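Local coordinates for TRAP-T family transporter, DctP (Periplasmic binding) subunit (Sulfitobacter sp. NAS-14.1, PDB 4PF8), which binds beta-D-galacturonate and, as the periplasmic solute-binding subunit of a TRAP transporter, probably delivers it to the membrane components for uptake, at residues 106-111 with 229-234; 98-103 with 169-174. One frame throughout, in Å; residues are numbered along the deposited sequence.

In the fold
Followed from the N terminus, the chain lays down 98-103 and then 106-111 in the connection between helices 89-92 and 111-118. It next builds 169-174, at the start of helix 172-179, and only afterwards 229-234, which leads from strand 223-230 of the four-stranded sheet into strand 234-239 of the five-stranded sheet. Contact 2 closes the loop from 98-103 to 169-174, contact 1 that from 106-111 to 229-234, and the two loops cross. Both fasten the same interhelical connection, contact 2 to helix 172-179 and contact 1 to the link between the sheets. About 12 Å apart between centres, the two contacts touch: L230 packs on S103 and F174, I232 on M169. Each includes a residue of the galacturonate pocket.

Contact 1. Residues 106-111 with 229-234; sequences FVFKSV and HLIIPE. With GTR (beta-D-galactopyranuronic acid), chain D.
F106 and H229 meet through a ring and a backbone corner: H229 CA sits over one face of the phenyl ring, offset toward its rim, 3.9 Å from the ring centroid in a CH-pi contact. CG of F106 lies beside its own backbone N (chi1 -58°), which brings ring and amide to the same partner, for F106 N donates to H229 O at 3.0 Å. The imidazole of H229 turns elsewhere, bonded to T227 and E206. Further along, F108 presents a ring edge to the backbone: I231 O lies near the ring plane, 3.2 Å from F108 CD2. Segment 229-234 links the four-stranded and five-stranded sheets, consistent with a hinge connection between the two lobes of a solute-binding protein, and the loop before helix 111-118 packs along it. The F108 ring also meets I231 CB and, obliquely, P233 CD, 4.1 Å from F108 CE2. CD1 of I231 reaches V111 CG2 at 4.1 Å and the backbone of S110, whose hydroxyl caps Q113 N, and it also lies near F108 CB. Past P233, E234 OE2 accepts a very short bond, 2.5 Å, from O2 of the galacturonate.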
ATOM      1  N   PHE A 106      -0.669   7.038 -11.545  1.00  8.84           N
ATOM      2  CA  PHE A 106      -1.084   6.450 -12.813  1.00  9.59           C
ATOM      3  C   PHE A 106       0.017   5.659 -13.513  1.00 11.37           C
ATOM      4  O   PHE A 106      -0.040   5.462 -14.724  1.00 13.19           O
ATOM      5  CB  PHE A 106      -1.639   7.538 -13.750  1.00 11.48           C
ATOM      6  CG  PHE A 106      -2.807   8.294 -13.184  1.00  8.65           C
ATOM      7  CD1 PHE A 106      -4.053   7.708 -13.073  1.00 10.98           C
ATOM      8  CD2 PHE A 106      -2.649   9.600 -12.744  1.00 10.79           C
ATOM      9  CE1 PHE A 106      -5.149   8.412 -12.564  1.00 12.00           C
ATOM     10  CE2 PHE A 106      -3.726  10.287 -12.234  1.00 10.05           C
ATOM     11  CZ  PHE A 106      -4.978   9.689 -12.144  1.00 11.33           C
ATOM     12  N   VAL A 107       1.010   5.180 -12.766  1.00  8.54           N
ATOM     13  CA  VAL A 107       2.124   4.472 -13.390  1.00  9.95           C
ATOM     14  C   VAL A 107       1.667   3.105 -13.922  1.00 11.27           C
ATOM     15  O   VAL A 107       2.176   2.638 -14.940  1.00 14.15           O
ATOM     16  CB  VAL A 107       3.359   4.373 -12.431  1.00 10.26           C
ATOM     17  CG1 VAL A 107       3.163   3.314 -11.368  1.00 11.95           C
ATOM     18  CG2 VAL A 107       4.631   4.112 -13.217  1.00 13.63           C
ATOM     19  N   PHE A 108       0.712   2.485 -13.234  1.00  8.68           N
ATOM     20  CA  PHE A 108       0.084   1.239 -13.684  1.00  8.97           C
ATOM     21  C   PHE A 108      -1.209   1.578 -14.431  1.00 11.13           C
ATOM     22  O   PHE A 108      -1.986   2.474 -14.016  1.00 13.27           O
ATOM     23  CB  PHE A 108      -0.256   0.327 -12.502  1.00  9.25           C
ATOM     24  CG  PHE A 108       0.942  -0.209 -11.752  1.00  9.05           C
ATOM     25  CD1 PHE A 108       1.745  -1.184 -12.300  1.00 12.07           C
ATOM     26  CD2 PHE A 108       1.244   0.272 -10.502  1.00  9.65           C
ATOM     27  CE1 PHE A 108       2.826  -1.676 -11.626  1.00 11.70           C
ATOM     28  CE2 PHE A 108       2.329  -0.202  -9.809  1.00  9.25           C
ATOM     29  CZ  PHE A 108       3.128  -1.187 -10.359  1.00 10.96           C
ATOM     30  N   LYS A 109      -1.462   0.865 -15.522  1.00 11.73           N
ATOM     31  CA  LYS A 109      -2.695   1.096 -16.286  1.00 13.22           C
ATOM     32  C   LYS A 109      -3.924   0.528 -15.596  1.00 12.41           C
ATOM     33  O   LYS A 109      -5.039   1.022 -15.788  1.00 15.88           O
ATOM     34  CB  LYS A 109      -2.552   0.501 -17.671  1.00 20.29           C
ATOM     35  CG  LYS A 109      -1.477   1.226 -18.466  1.00 27.60           C
ATOM     36  CD  LYS A 109      -1.218   0.608 -19.824  1.00 36.09           C
ATOM     37  CE  LYS A 109      -0.267   1.491 -20.617  1.00 34.88           C
ATOM     38  NZ  LYS A 109      -0.515   1.401 -22.090  1.00 44.09           N
ATOM     39  N   SER A 110      -3.721  -0.490 -14.773  1.00 10.58           N
ATOM     40  CA  SER A 110      -4.806  -1.216 -14.140  1.00 11.49           C
ATOM     41  C   SER A 110      -4.217  -2.135 -13.088  1.00 12.91           C
ATOM     42  O   SER A 110      -3.013  -2.358 -13.056  1.00 12.36           O
ATOM     43  CB  SER A 110      -5.518  -2.062 -15.191  1.00 13.55           C
ATOM     44  OG  SER A 110      -4.657  -3.125 -15.561  1.00 14.53           O
ATOM     45  N   VAL A 111      -5.069  -2.725 -12.261  1.00 10.97           N
ATOM     46  CA  VAL A 111      -4.595  -3.637 -11.239  1.00  9.96           C
ATOM     47  C   VAL A 111      -4.153  -4.961 -11.861  1.00 11.58           C
ATOM     48  O   VAL A 111      -3.126  -5.506 -11.470  1.00 10.63           O
ATOM     49  CB  VAL A 111      -5.633  -3.813 -10.105  1.00 13.42           C
ATOM     50  CG1 VAL A 111      -5.144  -4.823  -9.106  1.00 19.03           C
ATOM     51  CG2 VAL A 111      -5.873  -2.484  -9.403  1.00 15.72           C
ATOM     52  N   HIS A 229      -5.902   7.150  -8.558  1.00  9.01           N
ATOM     53  CA  HIS A 229      -4.709   7.842  -9.023  1.00  8.85           C
ATOM     54  C   HIS A 229      -3.422   7.111  -8.639  1.00 10.75           C
ATOM     55  O   HIS A 229      -2.358   7.441  -9.155  1.00  9.70           O
ATOM     56  CB  HIS A 229      -4.697   9.251  -8.444  1.00 10.03           C
ATOM     57  CG  HIS A 229      -4.920   9.277  -6.971  1.00 11.19           C
ATOM     58  ND1 HIS A 229      -6.141   9.563  -6.409  1.00 11.18           N
ATOM     59  CD2 HIS A 229      -4.086   9.003  -5.939  1.00 13.36           C
ATOM     60  CE1 HIS A 229      -6.051   9.482  -5.093  1.00 12.52           C
ATOM     61  NE2 HIS A 229      -4.817   9.116  -4.785  1.00 10.85           N
ATOM     62  N   LEU A 230      -3.521   6.122  -7.747  1.00  8.46           N
ATOM     63  CA  LEU A 230      -2.343   5.362  -7.340  1.00  6.84           C
ATOM     64  C   LEU A 230      -2.774   3.905  -7.226  1.00  7.80           C
ATOM     65  O   LEU A 230      -3.893   3.611  -6.787  1.00  9.03           O
ATOM     66  CB  LEU A 230      -1.795   5.800  -5.977  1.00  7.55           C
ATOM     67  CG  LEU A 230      -1.025   7.125  -5.931  1.00  8.53           C
ATOM     68  CD1 LEU A 230      -0.976   7.603  -4.489  1.00  8.90           C
ATOM     69  CD2 LEU A 230       0.346   6.900  -6.511  1.00 10.09           C
ATOM     70  N   ILE A 231      -1.878   3.021  -7.631  1.00  7.50           N
ATOM     71  CA  ILE A 231      -2.047   1.579  -7.446  1.00  7.23           C
ATOM     72  C   ILE A 231      -0.730   1.139  -6.826  1.00  7.78           C
ATOM     73  O   ILE A 231       0.303   1.107  -7.508  1.00  8.49           O
ATOM     74  CB  ILE A 231      -2.282   0.851  -8.761  1.00  7.62           C
ATOM     75  CG1 ILE A 231      -3.659   1.229  -9.345  1.00  8.67           C
ATOM     76  CG2 ILE A 231      -2.145  -0.652  -8.597  1.00  9.50           C
ATOM     77  CD1 ILE A 231      -3.840   0.822 -10.810  1.00 10.85           C
ATOM     78  N   ILE A 232      -0.770   0.835  -5.538  1.00  8.38           N
ATOM     79  CA  ILE A 232       0.450   0.620  -4.771  1.00  8.80           C
ATOM     80  C   ILE A 232       0.462  -0.807  -4.247  1.00  7.80           C
ATOM     81  O   ILE A 232      -0.323  -1.151  -3.383  1.00  7.39           O
ATOM     82  CB  ILE A 232       0.614   1.644  -3.629  1.00  7.51           C
ATOM     83  CG1 ILE A 232       0.598   3.066  -4.212  1.00 11.68           C
ATOM     84  CG2 ILE A 232       1.913   1.419  -2.892  1.00 10.78           C
ATOM     85  CD1 ILE A 232       0.880   4.102  -3.247  1.00 15.12           C
ATOM     86  N   PRO A 233       1.338  -1.644  -4.811  1.00  7.54           N
ATOM     87  CA  PRO A 233       1.402  -3.029  -4.329  1.00  8.59           C
ATOM     88  C   PRO A 233       1.891  -3.100  -2.909  1.00  9.18           C
ATOM     89  O   PRO A 233       2.531  -2.160  -2.445  1.00  7.37           O
ATOM     90  CB  PRO A 233       2.445  -3.681  -5.241  1.00  8.15           C
ATOM     91  CG  PRO A 233       2.644  -2.721  -6.374  1.00 13.61           C
ATOM     92  CD  PRO A 233       2.346  -1.378  -5.841  1.00  8.44           C
ATOM     93  N   GLU A 234       1.583  -4.203  -2.229  1.00  7.61           N
ATOM     94  CA  GLU A 234       2.085  -4.436  -0.890  1.00  7.98           C
ATOM     95  C   GLU A 234       2.916  -5.687  -0.934  1.00  8.67           C
ATOM     96  O   GLU A 234       2.733  -6.532  -1.817  1.00 13.29           O
ATOM     97  CB  GLU A 234       0.931  -4.556   0.091  1.00  9.59           C
ATOM     98  CG  GLU A 234      -0.003  -3.400  -0.125  1.00 10.69           C
ATOM     99  CD  GLU A 234      -0.883  -3.083   1.034  1.00 12.34           C
ATOM    100  OE1 GLU A 234      -1.269  -4.008   1.778  1.00 13.38           O
ATOM    101  OE2 GLU A 234      -1.202  -1.874   1.193  1.00 10.15           O
TER
HETATM  102  C1  GTR D 402      -3.493   1.247   2.885  1.00  5.44           C
HETATM  103  C2  GTR D 402      -2.337   0.307   2.959  1.00  5.28           C
HETATM  104  C3  GTR D 402      -1.690   0.487   4.320  1.00  7.07           C
HETATM  105  C4  GTR D 402      -1.205   1.917   4.516  1.00  6.96           C
HETATM  106  C5  GTR D 402      -2.430   2.806   4.326  1.00  7.09           C
HETATM  107  C6  GTR D 402      -2.038   4.277   4.406  1.00  9.45           C
HETATM  108  O1  GTR D 402      -4.124   1.171   1.569  1.00  6.84           O
HETATM  109  O2  GTR D 402      -2.859  -1.045   2.839  1.00  6.58           O
HETATM  110  O3  GTR D 402      -0.519  -0.359   4.333  1.00  7.50           O
HETATM  111  O4  GTR D 402      -0.227   2.196   3.500  1.00  9.35           O
HETATM  112  O5  GTR D 402      -3.066   2.564   3.053  1.00  6.32           O
HETATM  113  O6A GTR D 402      -2.714   5.058   3.684  1.00  7.19           O
HETATM  114  O6B GTR D 402      -1.194   4.632   5.260  1.00  8.04           O

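Contact 2. Residues 98-103 with 169-174; sequences ATNVVS and MNNDLF. With GTR (beta-D-galactopyranuronic acid), chain D.
N100 and N171 join their side-chain amides across the contact, N171 ND2 donating to N100 OD1 at 2.9 Å. The donor approaches N100 OD1 nearly along the C=O axis, at 163°, while the two amide planes stand 75° apart, so the groups do not pair side by side. What brings N171 within range is its first torsion: with CG trans to the backbone N (chi1 -173°), the amide extends toward 98-103 and its two ends do separate work. ND2 reaches N100 and also G90 O, whereas OD1 turns back to accept from L173 N at 3.0 Å, capping the first turn of helix 172-179. Bonds at both ends should fix the rotation of the amide and settle which end is oxygen. N100, for its part, holds its amide through weak bonds from ND2 to P97 O and G93 O.

Beside this polar bridge, carbon atoms of L173 and F174 pack against backbone and side-chain atoms of N100 and S103. In one of its two conformers, L173 extends its CD1 branch to meet N100 O in the 3-10 segment at 3.4 Å and S103 CB just past it at 3.9 Å; Y307 of helix 301-310 touches both L173 and N100. The F174 ring lies against S103, and its CZ comes within 3.4 Å of S103 OG in an oblique approach. S103 O is buried here without a polar partner, with F174 CE1 3.5 Å away.

At the other end of the segment, SE of M169, a selenomethionine, lies 3.3 Å from O4 of the galacturonate, while the bend at chi3 governs CE, which packs on I232. Thus a helix N-cap, with N171 as the capping residue, begins just two residues after a wall of the sugar-acid pocket in this family 7 solute-binding protein.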
ATOM      1  N   ALA A  98      14.446   2.307  -4.886  1.00 16.91           N
ATOM      2  CA  ALA A  98      13.893   1.741  -6.120  1.00 17.79           C
ATOM      3  C   ALA A  98      12.369   1.623  -6.074  1.00 15.50           C
ATOM      4  O   ALA A  98      11.687   1.748  -7.104  1.00 16.48           O
ATOM      5  CB  ALA A  98      14.514   0.383  -6.410  1.00 19.37           C
ATOM      6  N   THR A  99      11.816   1.421  -4.887  1.00 11.93           N
ATOM      7  CA  THR A  99      10.388   1.189  -4.787  1.00  9.76           C
ATOM      8  C   THR A  99       9.572   2.462  -5.007  1.00 10.56           C
ATOM      9  O   THR A  99       8.374   2.373  -5.112  1.00 10.65           O
ATOM     10  CB  THR A  99       9.958   0.549  -3.449  1.00 12.05           C
ATOM     11  OG1 THR A  99      10.225   1.449  -2.364  1.00 11.96           O
ATOM     12  CG2 THR A  99      10.678  -0.765  -3.244  1.00 13.96           C
ATOM     13  N   ASN A 100      10.210   3.629  -5.084  1.00 10.18           N
ATOM     14  CA  ASN A 100       9.431   4.838  -5.364  1.00 10.04           C
ATOM     15  C   ASN A 100       8.666   4.751  -6.667  1.00 10.84           C
ATOM     16  O   ASN A 100       7.636   5.376  -6.817  1.00  9.67           O
ATOM     17  CB  ASN A 100      10.308   6.092  -5.368  1.00 11.66           C
ATOM     18  CG  ASN A 100      10.681   6.530  -3.987  1.00 14.18           C
ATOM     19  OD1 ASN A 100       9.815   6.844  -3.178  1.00 13.59           O
ATOM     20  ND2 ASN A 100      11.972   6.533  -3.691  1.00 19.46           N
ATOM     21  N   VAL A 101       9.167   3.963  -7.612  0.55 10.84           N
ATOM     22  CA  VAL A 101       8.551   3.891  -8.935  0.55 10.06           C
ATOM     23  C   VAL A 101       7.083   3.453  -8.916  0.55 10.64           C
ATOM     24  O   VAL A 101       6.318   3.846  -9.783  0.55 11.09           O
ATOM     25  CB  VAL A 101       9.352   2.972  -9.887  0.55 11.29           C
ATOM     26  CG1 VAL A 101      10.777   3.483 -10.039  0.55 27.31           C
ATOM     27  CG2 VAL A 101       9.332   1.522  -9.396  0.55 10.47           C
ATOM     28  N   VAL A 102       6.678   2.634  -7.951  1.00  9.55           N
ATOM     29  CA  VAL A 102       5.285   2.176  -7.889  1.00 10.32           C
ATOM     30  C   VAL A 102       4.367   3.190  -7.225  1.00 15.63           C
ATOM     31  O   VAL A 102       3.145   3.051  -7.271  1.00 15.09           O
ATOM     32  CB  VAL A 102       5.117   0.811  -7.169  1.00 12.12           C
ATOM     33  CG1 VAL A 102       5.985  -0.220  -7.828  1.00 12.37           C
ATOM     34  CG2 VAL A 102       5.413   0.944  -5.661  1.00 12.01           C
ATOM     35  N   SER A 103       4.949   4.224  -6.631  1.00 10.49           N
ATOM     36  CA  SER A 103       4.180   5.303  -6.015  1.00  9.84           C
ATOM     37  C   SER A 103       3.963   6.498  -6.942  1.00  9.96           C
ATOM     38  O   SER A 103       3.453   7.538  -6.527  1.00 12.59           O
ATOM     39  CB  SER A 103       4.860   5.767  -4.738  1.00 17.53           C
ATOM     40  OG  SER A 103       4.686   4.793  -3.740  1.00 15.91           O
HETATM   41  N   MSE A 169       0.416   9.547   2.910  1.00  8.58           N
HETATM   42  CA  MSE A 169       1.400   8.645   3.515  1.00  8.45           C
HETATM   43  C   MSE A 169       2.774   9.294   3.543  1.00  9.79           C
HETATM   44  O   MSE A 169       3.015  10.329   2.924  1.00 11.01           O
HETATM   45  CB  MSE A 169       1.533   7.363   2.683  1.00 10.96           C
HETATM   46  CG  MSE A 169       0.398   6.458   2.751  1.00 13.34           C
HETATM   47 SE   MSE A 169       0.880   4.784   1.872  0.81 13.03          SE
HETATM   48  CE  MSE A 169       0.438   5.175   0.027  1.00 17.44           C
ATOM     49  N   ASN A 170       3.694   8.637   4.244  1.00 10.83           N
ATOM     50  CA  ASN A 170       5.065   9.132   4.368  1.00 13.48           C
ATOM     51  C   ASN A 170       5.941   8.806   3.158  1.00 13.90           C
ATOM     52  O   ASN A 170       6.808   7.929   3.195  1.00 15.84           O
ATOM     53  CB  ASN A 170       5.679   8.567   5.654  1.00 15.91           C
ATOM     54  CG  ASN A 170       4.908   8.984   6.886  1.00 21.99           C
ATOM     55  OD1 ASN A 170       4.150   8.201   7.462  1.00 25.38           O
ATOM     56  ND2 ASN A 170       5.074  10.234   7.285  1.00 20.20           N
ATOM     57  N   ASN A 171       5.702   9.525   2.066  1.00 13.85           N
ATOM     58  CA  ASN A 171       6.581   9.512   0.904  1.00 12.94           C
ATOM     59  C   ASN A 171       6.465  10.899   0.284  1.00 12.31           C
ATOM     60  O   ASN A 171       5.363  11.360   0.012  1.00 12.81           O
ATOM     61  CB  ASN A 171       6.152   8.414  -0.087  1.00 15.79           C
ATOM     62  CG  ASN A 171       7.122   8.228  -1.226  1.00 16.05           C
ATOM     63  OD1 ASN A 171       7.712   9.186  -1.723  1.00 14.89           O
ATOM     64  ND2 ASN A 171       7.309   6.977  -1.648  1.00 15.13           N
ATOM     65  N   ASP A 172       7.601  11.566   0.059  1.00 16.42           N
ATOM     66  CA  ASP A 172       7.616  12.913  -0.523  1.00 20.52           C
ATOM     67  C   ASP A 172       6.911  13.015  -1.872  1.00 19.44           C
ATOM     68  O   ASP A 172       6.431  14.088  -2.240  1.00 18.06           O
ATOM     69  CB  ASP A 172       9.059  13.393  -0.695  1.00 26.26           C
ATOM     70  CG  ASP A 172       9.803  13.454   0.617  1.00 32.95           C
ATOM     71  OD1 ASP A 172       9.155  13.790   1.631  1.00 43.29           O
ATOM     72  OD2 ASP A 172      11.024  13.163   0.640  1.00 45.09           O
ATOM     73  N   LEU A 173       6.881  11.916  -2.626  0.70 13.98           N
ATOM     74  CA  LEU A 173       6.154  11.876  -3.890  0.70 14.90           C
ATOM     75  C   LEU A 173       4.697  12.282  -3.709  0.70 16.44           C
ATOM     76  O   LEU A 173       4.133  12.941  -4.574  0.70 16.44           O
ATOM     77  CB  LEU A 173       6.206  10.482  -4.532  0.70 18.98           C
ATOM     78  CG  LEU A 173       7.437  10.093  -5.342  0.70 18.37           C
ATOM     79  CD1 LEU A 173       7.288   8.649  -5.797  0.70 21.76           C
ATOM     80  CD2 LEU A 173       7.646  11.006  -6.535  0.70 20.41           C
ATOM     81  N   PHE A 174       4.081  11.874  -2.601  1.00 11.52           N
ATOM     82  CA  PHE A 174       2.673  12.163  -2.360  1.00 11.37           C
ATOM     83  C   PHE A 174       2.424  13.623  -2.001  1.00 12.16           C
ATOM     84  O   PHE A 174       1.365  14.177  -2.321  1.00 10.15           O
ATOM     85  CB  PHE A 174       2.100  11.227  -1.284  1.00 10.19           C
ATOM     86  CG  PHE A 174       2.298   9.769  -1.615  1.00 10.32           C
ATOM     87  CD1 PHE A 174       2.109   9.295  -2.907  1.00 12.65           C
ATOM     88  CD2 PHE A 174       2.715   8.883  -0.658  1.00 13.51           C
ATOM     89  CE1 PHE A 174       2.314   7.964  -3.203  1.00 14.01           C
ATOM     90  CE2 PHE A 174       2.941   7.562  -0.977  1.00 12.28           C
ATOM     91  CZ  PHE A 174       2.719   7.111  -2.235  1.00 11.63           C
TER
HETATM   92  C1  GTR D 402      -3.493   1.247   2.885  1.00  5.44           C
HETATM   93  C2  GTR D 402      -2.337   0.307   2.959  1.00  5.28           C
HETATM   94  C3  GTR D 402      -1.690   0.487   4.320  1.00  7.07           C
HETATM   95  C4  GTR D 402      -1.205   1.917   4.516  1.00  6.96           C
HETATM   96  C5  GTR D 402      -2.430   2.806   4.326  1.00  7.09           C
HETATM   97  C6  GTR D 402      -2.038   4.277   4.406  1.00  9.45           C
HETATM   98  O1  GTR D 402      -4.124   1.171   1.569  1.00  6.84           O
HETATM   99  O2  GTR D 402      -2.859  -1.045   2.839  1.00  6.58           O
HETATM  100  O3  GTR D 402      -0.519  -0.359   4.333  1.00  7.50           O
HETATM  101  O4  GTR D 402      -0.227   2.196   3.500  1.00  9.35           O
HETATM  102  O5  GTR D 402      -3.066   2.564   3.053  1.00  6.32           O
HETATM  103  O6A GTR D 402      -2.714   5.058   3.684  1.00  7.19           O
HETATM  104  O6B GTR D 402      -1.194   4.632   5.260  1.00  8.04           O